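Local structure of WYL1 (Ruminococcus sp., 6OAW) at residues V312-K317 and N344-P349; M235-V240 and Y257-L262; S7-K12 and Y152-Y157. The protein acts as an accessory protein of the Type VI-D CRISPR-Cas system, whose activity it modulates, and carries a WYL domain. All blocks are in the same frame, centred on the assembly; numbering follows the deposited sequence.

Contact 1. Residues V312-K317 and N344-P349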
loop_
_atom_site.group_PDB
_atom_site.type_symbol
_atom_site.label_atom_id
_atom_site.label_comp_id
_atom_site.label_asym_id
_atom_site.label_seq_id
_atom_site.Cartn_x
_atom_site.Cartn_y
_atom_site.Cartn_z
ATOM N N VAL B 312 -10.422 28.447 -13.273
ATOM C CA VAL B 312 -11.222 27.733 -12.237
ATOM C C VAL B 312 -11.598 28.709 -11.129
ATOM O O VAL B 312 -10.700 29.272 -10.534
ATOM C CB VAL B 312 -10.474 26.521 -11.653
ATOM C CG1 VAL B 312 -11.393 25.711 -10.766
ATOM C CG2 VAL B 312 -9.922 25.651 -12.755
ATOM N N TYR B 313 -12.898 28.880 -10.887
ATOM C CA TYR B 313 -13.421 29.650 -9.735
ATOM C C TYR B 313 -13.356 28.739 -8.514
ATOM O O TYR B 313 -13.976 27.650 -8.563
ATOM C CB TYR B 313 -14.845 30.137 -9.971
ATOM C CG TYR B 313 -15.383 30.981 -8.851
ATOM C CD1 TYR B 313 -15.146 32.341 -8.814
ATOM C CD2 TYR B 313 -16.122 30.421 -7.822
ATOM C CE1 TYR B 313 -15.615 33.125 -7.778
ATOM C CE2 TYR B 313 -16.616 31.196 -6.787
ATOM C CZ TYR B 313 -16.348 32.550 -6.757
ATOM O OH TYR B 313 -16.844 33.333 -5.742
ATOM N N LEU B 314 -12.585 29.146 -7.500
ATOM C CA LEU B 314 -12.529 28.440 -6.193
ATOM C C LEU B 314 -13.301 29.270 -5.172
ATOM O O LEU B 314 -13.095 30.487 -5.144
ATOM C CB LEU B 314 -11.080 28.283 -5.738
ATOM C CG LEU B 314 -10.160 27.546 -6.697
ATOM C CD1 LEU B 314 -8.776 27.461 -6.107
ATOM C CD2 LEU B 314 -10.663 26.166 -6.987
ATOM N N THR B 315 -14.185 28.644 -4.400
ATOM C CA THR B 315 -14.743 29.247 -3.169
ATOM C C THR B 315 -13.695 29.137 -2.065
ATOM O O THR B 315 -12.629 28.547 -2.316
ATOM C CB THR B 315 -16.035 28.552 -2.727
ATOM O OG1 THR B 315 -15.649 27.197 -2.522
ATOM C CG2 THR B 315 -17.166 28.671 -3.728
ATOM N N GLU B 316 -14.012 29.673 -0.891
ATOM C CA GLU B 316 -13.173 29.511 0.325
ATOM C C GLU B 316 -13.023 28.016 0.602
ATOM O O GLU B 316 -11.880 27.552 0.770
ATOM C CB GLU B 316 -13.794 30.240 1.515
ATOM C CG GLU B 316 -13.843 31.740 1.334
ATOM C CD GLU B 316 -14.440 32.451 2.528
ATOM O OE1 GLU B 316 -13.901 32.265 3.645
ATOM O OE2 GLU B 316 -15.474 33.128 2.341
ATOM N N LYS B 317 -14.140 27.294 0.615
ATOM C CA LYS B 317 -14.149 25.819 0.784
ATOM C C LYS B 317 -13.264 25.171 -0.296
ATOM O O LYS B 317 -12.551 24.206 0.032
ATOM C CB LYS B 317 -15.589 25.301 0.759
ATOM C CG LYS B 317 -15.714 23.787 0.690
ATOM C CD LYS B 317 -17.047 23.250 1.151
ATOM C CE LYS B 317 -17.330 21.885 0.553
ATOM N NZ LYS B 317 -18.664 21.363 0.924
ATOM N N ASN B 344 -9.068 31.542 -10.785
ATOM C CA ASN B 344 -7.623 31.223 -10.709
ATOM C C ASN B 344 -7.217 30.593 -12.032
ATOM O O ASN B 344 -8.027 29.851 -12.623
ATOM C CB ASN B 344 -7.329 30.286 -9.538
ATOM C CG ASN B 344 -7.678 30.909 -8.202
ATOM O OD1 ASN B 344 -6.812 31.449 -7.545
ATOM N ND2 ASN B 344 -8.928 30.846 -7.792
ATOM N N GLU B 345 -6.017 30.899 -12.490
ATOM C CA GLU B 345 -5.457 30.378 -13.756
ATOM C C GLU B 345 -4.530 29.212 -13.419
ATOM O O GLU B 345 -3.546 29.396 -12.695
ATOM C CB GLU B 345 -4.726 31.477 -14.524
ATOM C CG GLU B 345 -5.674 32.578 -14.954
ATOM C CD GLU B 345 -5.197 33.453 -16.098
ATOM O OE1 GLU B 345 -3.983 33.574 -16.264
ATOM O OE2 GLU B 345 -6.057 33.967 -16.831
ATOM N N PHE B 346 -4.839 28.048 -13.965
ATOM C CA PHE B 346 -4.007 26.840 -13.823
ATOM C C PHE B 346 -3.277 26.695 -15.138
ATOM O O PHE B 346 -3.879 27.070 -16.159
ATOM C CB PHE B 346 -4.876 25.667 -13.366
ATOM C CG PHE B 346 -5.291 25.790 -11.925
ATOM C CD1 PHE B 346 -6.464 26.426 -11.584
ATOM C CD2 PHE B 346 -4.492 25.284 -10.901
ATOM C CE1 PHE B 346 -6.850 26.549 -10.252
ATOM C CE2 PHE B 346 -4.874 25.412 -9.569
ATOM C CZ PHE B 346 -6.042 26.061 -9.244
ATOM N N ILE B 347 -2.007 26.307 -15.083
ATOM C CA ILE B 347 -1.122 26.180 -16.275
ATOM C C ILE B 347 -0.782 24.707 -16.487
ATOM O O ILE B 347 -0.144 24.387 -17.510
ATOM C CB ILE B 347 0.144 27.057 -16.144
ATOM C CG1 ILE B 347 0.933 26.792 -14.861
ATOM C CG2 ILE B 347 -0.199 28.537 -16.280
ATOM C CD1 ILE B 347 2.423 27.175 -14.999
ATOM N N SER B 348 -1.163 23.833 -15.558
ATOM C CA SER B 348 -1.076 22.368 -15.757
ATOM C C SER B 348 -1.904 22.029 -16.985
ATOM O O SER B 348 -2.846 22.733 -17.307
ATOM C CB SER B 348 -1.583 21.589 -14.564
ATOM O OG SER B 348 -0.934 22.006 -13.381
ATOM N N PRO B 349 -1.607 20.922 -17.688
ATOM C CA PRO B 349 -2.427 20.515 -18.825
ATOM C C PRO B 349 -3.914 20.494 -18.477
ATOM O O PRO B 349 -4.315 20.101 -17.382
ATOM C CB PRO B 349 -1.887 19.117 -19.146
ATOM C CG PRO B 349 -0.442 19.170 -18.677
ATOM C CD PRO B 349 -0.463 20.031 -17.435
#
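At Val312 a chi1 of -172° sets CG2 beside the backbone N, where it meets the ring of Phe346. The ring is itself swung back beside its own backbone N (chi1 -73°), and the two side chains cross at about a right angle. Val312 CG2 comes to 3.7 Å from Phe346 CD1, an oblique approach, while Val312 CB lies 3.9 Å from Phe346 CE1, so the branch point of the valine also touches the ring. Leu314 adds a looser touch: its CD1 meets the ring edge near the plane, 4.4 Å from Phe346 CZ.

The leucine's main partner across the contact is Asn344, whose carboxamide is laid across it, with Asn344 ND2 3.7 Å from Leu314 CG. The amide keeps its polar partners elsewhere, OD1 accepting the backbone N-H of Lys339. Beneath these side chains, Val312 and Asn344 form an antiparallel hydrogen-bonded pair: Val312 N donates to Asn344 O at 2.9 Å, and Asn344 N returns a bond to Val312 O at 2.8 Å. The pair joins strand 310-314, central in a three-stranded antiparallel sheet, to the outer strand 342-346.

Helix 350-357 covers the face that bears Val312, Leu314 and Phe346; Val353 and Phe357 pack there, the latter edge-to-face on Phe346. Just past the strand, Thr315 is the N-cap of helix 316-324, its OG1 accepting from Gly318 N.

The chemistry is thus divided between two of the backbone bonds that hold the strands together and a buried, largely hydrocarbon layer that helix 350-357 and the loop residues Leu332 and Pro338 cover. The one amide within that layer has both its OD1 and its ND2 hydrogen-bonded, which should lower the cost of burying it beside Leu314.

Contact 2. Residues M235-V240 and Y257-L262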
loop_
_atom_site.group_PDB
_atom_site.type_symbol
_atom_site.label_atom_id
_atom_site.label_comp_id
_atom_site.label_asym_id
_atom_site.label_seq_id
_atom_site.Cartn_x
_atom_site.Cartn_y
_atom_site.Cartn_z
HETATM N N MSE B 235 1.710 3.955 -8.815
HETATM C CA MSE B 235 0.670 3.292 -9.673
HETATM C C MSE B 235 1.320 2.719 -10.938
HETATM O O MSE B 235 1.208 1.505 -11.138
HETATM C CB MSE B 235 -0.482 4.246 -10.006
HETATM C CG MSE B 235 -1.262 4.757 -8.798
HETATM SE SE MSE B 235 -2.296 3.380 -7.824
HETATM C CE MSE B 235 -1.386 2.923 -6.132
ATOM N N TYR B 236 1.989 3.526 -11.762
ATOM C CA TYR B 236 2.493 3.085 -13.088
ATOM C C TYR B 236 3.966 3.415 -13.257
ATOM O O TYR B 236 4.443 4.371 -12.633
ATOM C CB TYR B 236 1.644 3.716 -14.200
ATOM C CG TYR B 236 0.195 3.308 -14.116
ATOM C CD1 TYR B 236 -0.184 1.991 -14.345
ATOM C CD2 TYR B 236 -0.779 4.207 -13.693
ATOM C CE1 TYR B 236 -1.506 1.580 -14.210
ATOM C CE2 TYR B 236 -2.104 3.813 -13.550
ATOM C CZ TYR B 236 -2.473 2.504 -13.831
ATOM O OH TYR B 236 -3.776 2.112 -13.694
ATOM N N ASN B 237 4.660 2.610 -14.067
ATOM C CA ASN B 237 6.040 2.863 -14.523
ATOM C C ASN B 237 6.010 3.473 -15.927
ATOM O O ASN B 237 5.248 3.002 -16.784
ATOM C CB ASN B 237 6.892 1.599 -14.488
ATOM C CG ASN B 237 6.935 0.999 -13.103
ATOM O OD1 ASN B 237 7.677 1.473 -12.240
ATOM N ND2 ASN B 237 6.095 0.002 -12.877
ATOM N N TYR B 238 6.874 4.463 -16.154
ATOM C CA TYR B 238 7.026 5.195 -17.437
ATOM C C TYR B 238 8.488 5.110 -17.884
ATOM O O TYR B 238 9.398 5.277 -17.064
ATOM C CB TYR B 238 6.589 6.650 -17.265
ATOM C CG TYR B 238 5.144 6.852 -16.900
ATOM C CD1 TYR B 238 4.748 6.742 -15.578
ATOM C CD2 TYR B 238 4.169 7.103 -17.856
ATOM C CE1 TYR B 238 3.428 6.906 -15.203
ATOM C CE2 TYR B 238 2.840 7.297 -17.492
ATOM C CZ TYR B 238 2.461 7.176 -16.161
ATOM O OH TYR B 238 1.181 7.345 -15.709
ATOM N N LEU B 239 8.724 4.890 -19.172
ATOM C CA LEU B 239 10.039 5.166 -19.796
ATOM C C LEU B 239 10.054 6.626 -20.240
ATOM O O LEU B 239 9.338 6.964 -21.196
ATOM C CB LEU B 239 10.278 4.248 -20.992
ATOM C CG LEU B 239 11.552 4.562 -21.763
ATOM C CD1 LEU B 239 12.769 4.510 -20.856
ATOM C CD2 LEU B 239 11.730 3.598 -22.921
ATOM N N VAL B 240 10.812 7.467 -19.548
ATOM C CA VAL B 240 11.123 8.833 -20.040
ATOM C C VAL B 240 12.242 8.697 -21.067
ATOM O O VAL B 240 13.215 8.008 -20.794
ATOM C CB VAL B 240 11.472 9.810 -18.905
ATOM C CG1 VAL B 240 11.798 11.185 -19.459
ATOM C CG2 VAL B 240 10.345 9.919 -17.894
ATOM N N TYR B 257 6.435 7.104 -22.018
ATOM C CA TYR B 257 5.642 5.911 -22.384
ATOM C C TYR B 257 5.426 5.007 -21.162
ATOM O O TYR B 257 6.413 4.594 -20.539
ATOM C CB TYR B 257 6.349 5.104 -23.478
ATOM C CG TYR B 257 6.381 5.769 -24.818
ATOM C CD1 TYR B 257 7.333 6.725 -25.118
ATOM C CD2 TYR B 257 5.393 5.513 -25.757
ATOM C CE1 TYR B 257 7.352 7.357 -26.356
ATOM C CE2 TYR B 257 5.389 6.140 -26.990
ATOM C CZ TYR B 257 6.370 7.062 -27.285
ATOM O OH TYR B 257 6.343 7.689 -28.480
ATOM N N ARG B 258 4.179 4.644 -20.871
ATOM C CA ARG B 258 3.873 3.527 -19.926
ATOM C C ARG B 258 4.668 2.296 -20.379
ATOM O O ARG B 258 4.564 1.933 -21.574
ATOM C CB ARG B 258 2.374 3.207 -19.947
ATOM C CG ARG B 258 1.495 4.268 -19.297
ATOM C CD ARG B 258 1.271 3.993 -17.825
ATOM N NE ARG B 258 0.730 2.647 -17.755
ATOM C CZ ARG B 258 -0.543 2.310 -17.708
ATOM N NH1 ARG B 258 -0.867 1.026 -17.703
ATOM N NH2 ARG B 258 -1.481 3.228 -17.593
ATOM N N ILE B 259 5.445 1.664 -19.504
ATOM C CA ILE B 259 6.209 0.463 -19.935
ATOM C C ILE B 259 5.231 -0.642 -20.347
ATOM O O ILE B 259 5.627 -1.498 -21.181
ATOM C CB ILE B 259 7.233 -0.026 -18.898
ATOM C CG1 ILE B 259 6.574 -0.695 -17.697
ATOM C CG2 ILE B 259 8.189 1.093 -18.501
ATOM C CD1 ILE B 259 7.581 -1.269 -16.729
ATOM N N SER B 260 4.001 -0.618 -19.841
ATOM C CA SER B 260 2.971 -1.630 -20.173
ATOM C C SER B 260 2.452 -1.457 -21.611
ATOM O O SER B 260 1.799 -2.385 -22.080
ATOM C CB SER B 260 1.848 -1.630 -19.162
ATOM O OG SER B 260 1.175 -0.377 -19.122
ATOM N N ARG B 261 2.747 -0.348 -22.301
ATOM C CA ARG B 261 2.266 -0.104 -23.688
ATOM C C ARG B 261 3.426 -0.188 -24.693
ATOM O O ARG B 261 3.202 0.162 -25.862
ATOM C CB ARG B 261 1.530 1.238 -23.770
ATOM C CG ARG B 261 0.425 1.437 -22.746
ATOM C CD ARG B 261 -0.902 0.842 -23.154
ATOM N NE ARG B 261 -1.615 1.787 -24.002
ATOM C CZ ARG B 261 -2.422 2.784 -23.595
ATOM N NH1 ARG B 261 -2.671 2.990 -22.308
ATOM N NH2 ARG B 261 -2.987 3.576 -24.495
ATOM N N LEU B 262 4.607 -0.662 -24.289
ATOM C CA LEU B 262 5.724 -1.001 -25.212
ATOM C C LEU B 262 5.841 -2.526 -25.318
ATOM O O LEU B 262 5.563 -3.211 -24.336
ATOM C CB LEU B 262 7.030 -0.373 -24.709
ATOM C CG LEU B 262 7.007 1.147 -24.566
ATOM C CD1 LEU B 262 8.243 1.628 -23.850
ATOM C CD2 LEU B 262 6.848 1.809 -25.923
#
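Tyr236 and Arg258 make the principal polar-aromatic contact. The guanidinium lies flat on one face of the phenol ring, the two planes only 13° apart, with Arg258 CZ 3.4 Å from Tyr236 CD1 and NH2 over the ring centre. It is a cation-pi stack, reached through bends of the arginine chain at chi2 (-91°) and chi3 (-55°) that bring the guanidinium over to the ring of Tyr236. Arg258 NH1 also donates to Ser260 OG at 2.9 Å, a bent bond that probably limits the rotation of the stacked group. Tyr236 also packs on Leu326 of the second subunit.

Backbone bonds join the strands. Leu239 and Tyr257 are a hydrogen-bonded antiparallel pair, Leu239 N giving to Tyr257 O at 2.7 Å and Tyr257 N to Leu239 O at 3.0 Å. Past the strand end, Ile259 N, already in a 3-10 turn, reaches Asn237 O at 3.0 Å.

Apolar contacts fall on two faces. Beside the stack, Arg258 CD rests 3.7 Å from Tyr238 CE2, with the guanidinium plane nearly upright to that ring. On the face of Leu239, its CD2 meets Leu262 CD1 at 4.1 Å. Of the Asn237 side chain, CB makes the contact, 3.7 Å from Ile259 CD1; its amide is engaged by Glu181 and Arg182.

The strands form the hairpin 237-243/253-258 of the larger antiparallel sheet. Asn237, Tyr238 and Leu239 probably occupy the Trp-Tyr-Leu positions that give the WYL domain its name, a domain known for an Sm-like beta fold.

Contact 3. Residues S7-K12 and Y152-Y157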
loop_
_atom_site.group_PDB
_atom_site.type_symbol
_atom_site.label_atom_id
_atom_site.label_comp_id
_atom_site.label_asym_id
_atom_site.label_seq_id
_atom_site.Cartn_x
_atom_site.Cartn_y
_atom_site.Cartn_z
ATOM N N SER B 7 19.503 -31.881 -1.288
ATOM C CA SER B 7 19.982 -30.471 -1.334
ATOM C C SER B 7 18.975 -29.544 -2.038
ATOM O O SER B 7 18.955 -28.351 -1.684
ATOM C CB SER B 7 21.336 -30.405 -1.975
ATOM O OG SER B 7 21.332 -31.045 -3.243
ATOM N N THR B 8 18.140 -30.051 -2.954
ATOM C CA THR B 8 17.282 -29.198 -3.832
ATOM C C THR B 8 15.787 -29.490 -3.632
ATOM O O THR B 8 15.432 -30.605 -3.187
ATOM C CB THR B 8 17.692 -29.353 -5.301
ATOM O OG1 THR B 8 17.404 -30.681 -5.720
ATOM C CG2 THR B 8 19.157 -29.063 -5.530
ATOM N N PHE B 9 14.946 -28.500 -3.950
ATOM C CA PHE B 9 13.468 -28.577 -3.812
ATOM C C PHE B 9 12.934 -29.793 -4.558
ATOM O O PHE B 9 12.029 -30.463 -4.051
ATOM C CB PHE B 9 12.815 -27.311 -4.359
ATOM C CG PHE B 9 13.026 -26.110 -3.475
ATOM C CD1 PHE B 9 12.438 -26.070 -2.221
ATOM C CD2 PHE B 9 13.784 -25.035 -3.899
ATOM C CE1 PHE B 9 12.591 -24.968 -1.401
ATOM C CE2 PHE B 9 13.961 -23.939 -3.069
ATOM C CZ PHE B 9 13.351 -23.901 -1.828
ATOM N N LEU B 10 13.468 -30.020 -5.756
ATOM C CA LEU B 10 13.070 -31.109 -6.676
ATOM C C LEU B 10 14.329 -31.830 -7.137
ATOM O O LEU B 10 15.374 -31.201 -7.299
ATOM C CB LEU B 10 12.313 -30.511 -7.864
ATOM C CG LEU B 10 10.975 -29.844 -7.547
ATOM C CD1 LEU B 10 10.409 -29.166 -8.790
ATOM C CD2 LEU B 10 9.979 -30.851 -6.990
ATOM N N PRO B 11 14.267 -33.166 -7.339
ATOM C CA PRO B 11 15.434 -33.930 -7.761
ATOM C C PRO B 11 15.764 -33.574 -9.218
ATOM O O PRO B 11 14.855 -33.209 -9.956
ATOM C CB PRO B 11 15.007 -35.395 -7.575
ATOM C CG PRO B 11 13.495 -35.366 -7.719
ATOM C CD PRO B 11 13.054 -33.991 -7.239
ATOM N N LYS B 12 17.047 -33.652 -9.587
ATOM C CA LYS B 12 17.498 -33.444 -10.986
ATOM C C LYS B 12 16.793 -34.523 -11.813
ATOM O O LYS B 12 16.721 -35.676 -11.325
ATOM C CB LYS B 12 19.027 -33.517 -11.097
ATOM C CG LYS B 12 19.829 -32.759 -10.046
ATOM N N TYR B 152 20.293 -20.970 -0.541
ATOM C CA TYR B 152 19.790 -20.355 0.713
ATOM C C TYR B 152 18.273 -20.531 0.820
ATOM O O TYR B 152 17.768 -20.635 1.945
ATOM C CB TYR B 152 20.226 -18.893 0.802
ATOM C CG TYR B 152 21.719 -18.739 0.907
ATOM C CD1 TYR B 152 22.396 -19.080 2.066
ATOM C CD2 TYR B 152 22.460 -18.288 -0.170
ATOM C CE1 TYR B 152 23.779 -18.953 2.161
ATOM C CE2 TYR B 152 23.839 -18.183 -0.104
ATOM C CZ TYR B 152 24.505 -18.508 1.064
ATOM O OH TYR B 152 25.866 -18.353 1.084
ATOM N N GLU B 153 17.559 -20.554 -0.307
ATOM C CA GLU B 153 16.093 -20.776 -0.323
ATOM C C GLU B 153 15.805 -22.194 0.196
ATOM O O GLU B 153 14.906 -22.359 1.036
ATOM C CB GLU B 153 15.544 -20.511 -1.729
ATOM C CG GLU B 153 15.564 -19.037 -2.109
ATOM C CD GLU B 153 16.880 -18.490 -2.654
ATOM O OE1 GLU B 153 17.785 -19.310 -2.923
ATOM O OE2 GLU B 153 17.000 -17.232 -2.836
ATOM N N ASN B 154 16.584 -23.173 -0.240
ATOM C CA ASN B 154 16.455 -24.596 0.197
ATOM C C ASN B 154 16.565 -24.689 1.730
ATOM O O ASN B 154 15.808 -25.479 2.337
ATOM C CB ASN B 154 17.461 -25.491 -0.532
ATOM C CG ASN B 154 16.958 -25.915 -1.894
ATOM O OD1 ASN B 154 15.984 -26.645 -1.980
ATOM N ND2 ASN B 154 17.595 -25.451 -2.956
ATOM N N LYS B 155 17.440 -23.884 2.334
ATOM C CA LYS B 155 17.672 -23.873 3.799
ATOM C C LYS B 155 16.531 -23.136 4.501
ATOM O O LYS B 155 15.987 -23.678 5.473
ATOM C CB LYS B 155 19.017 -23.221 4.133
ATOM C CG LYS B 155 20.258 -24.089 3.911
ATOM C CD LYS B 155 21.526 -23.336 4.300
ATOM C CE LYS B 155 22.804 -24.026 3.875
ATOM N NZ LYS B 155 23.562 -24.514 5.045
ATOM N N VAL B 156 16.156 -21.955 4.010
ATOM C CA VAL B 156 15.074 -21.124 4.628
ATOM C C VAL B 156 13.746 -21.888 4.606
ATOM O O VAL B 156 13.014 -21.810 5.622
ATOM C CB VAL B 156 14.951 -19.752 3.951
ATOM C CG1 VAL B 156 13.642 -19.062 4.322
ATOM C CG2 VAL B 156 16.146 -18.859 4.332
ATOM N N TYR B 157 13.438 -22.573 3.504
ATOM C CA TYR B 157 12.102 -23.207 3.293
ATOM C C TYR B 157 12.202 -24.723 3.558
ATOM O O TYR B 157 11.243 -25.432 3.219
ATOM C CB TYR B 157 11.571 -22.830 1.907
ATOM C CG TYR B 157 11.420 -21.341 1.703
ATOM C CD1 TYR B 157 10.502 -20.606 2.442
ATOM C CD2 TYR B 157 12.194 -20.665 0.779
ATOM C CE1 TYR B 157 10.353 -19.239 2.273
ATOM C CE2 TYR B 157 12.077 -19.292 0.612
ATOM C CZ TYR B 157 11.142 -18.583 1.348
ATOM O OH TYR B 157 11.021 -17.237 1.188
#
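Phe9 reaches from the N-terminal loop to the end of helix 151-156, where Asn154 receives it. Its CB is still at the margin, 4.0 Å from Asn154 OD1, and CG closes to 3.4 Å from the same oxygen. With chi1 at -72° the ring is carried beside its backbone N and in under the carboxamide: Asn154 OD1 sits 3.2 Å above the ring plane, over the centre, and is nearest to CD2. Ring and amide are tilted 33° from each other, so this is an oxygen set on an aromatic face and not a parallel stack. The same OD1 is close to Phe9 N, but the angle is too bent for a hydrogen bond.

The contact pins an irregular segment onto the predominantly helical N-terminal half of the chain; Phe164 of helix 161-172 stacks with the Phe9 ring.

Farther out, Phe9 CE2 lies 4.0 Å from Glu153 CB, and Phe9 CE1 meets Tyr157 CB at 4.1 Å, at the ring edge. At the tip, Phe9 CZ ends 3.6 Å from Glu153 O, an oxygen that also accepts the helical bond from Tyr157 N. Replacing Phe9 by an alanine would remove the whole ring and would probably leave a gap between Asn154, Glu153 and Phe164, setting the loop freer to move.

Nearer the loop's start, Ser7 O approaches the amide carbon, 3.2 Å from Asn154 CG, without hydrogen-bonding to the amide, whereas Thr8 OG1 turns back into its own segment and donates to Leu10 O.

Overall arrangement
The three contacts follow one another along the chain in the order 3, 2, 1 and nowhere touch. Contact 2 lies near the middle, about 7 Å from the centre of the chain, while contacts 1 and 3 are on opposite sides of that centre, their own centres about 60 Å apart. Contact 2 is nearer to contact 1 (centres about 29 Å, nearest atoms about 12 Å) than to contact 3 (about 36 Å and 23 Å). Contact 2 alone meets the second subunit: Leu326 of that subunit follows its own copy of helix 316-324, the helix that starts in contact 1, so the C-terminal region of one subunit reaches the probable WYL region of the other.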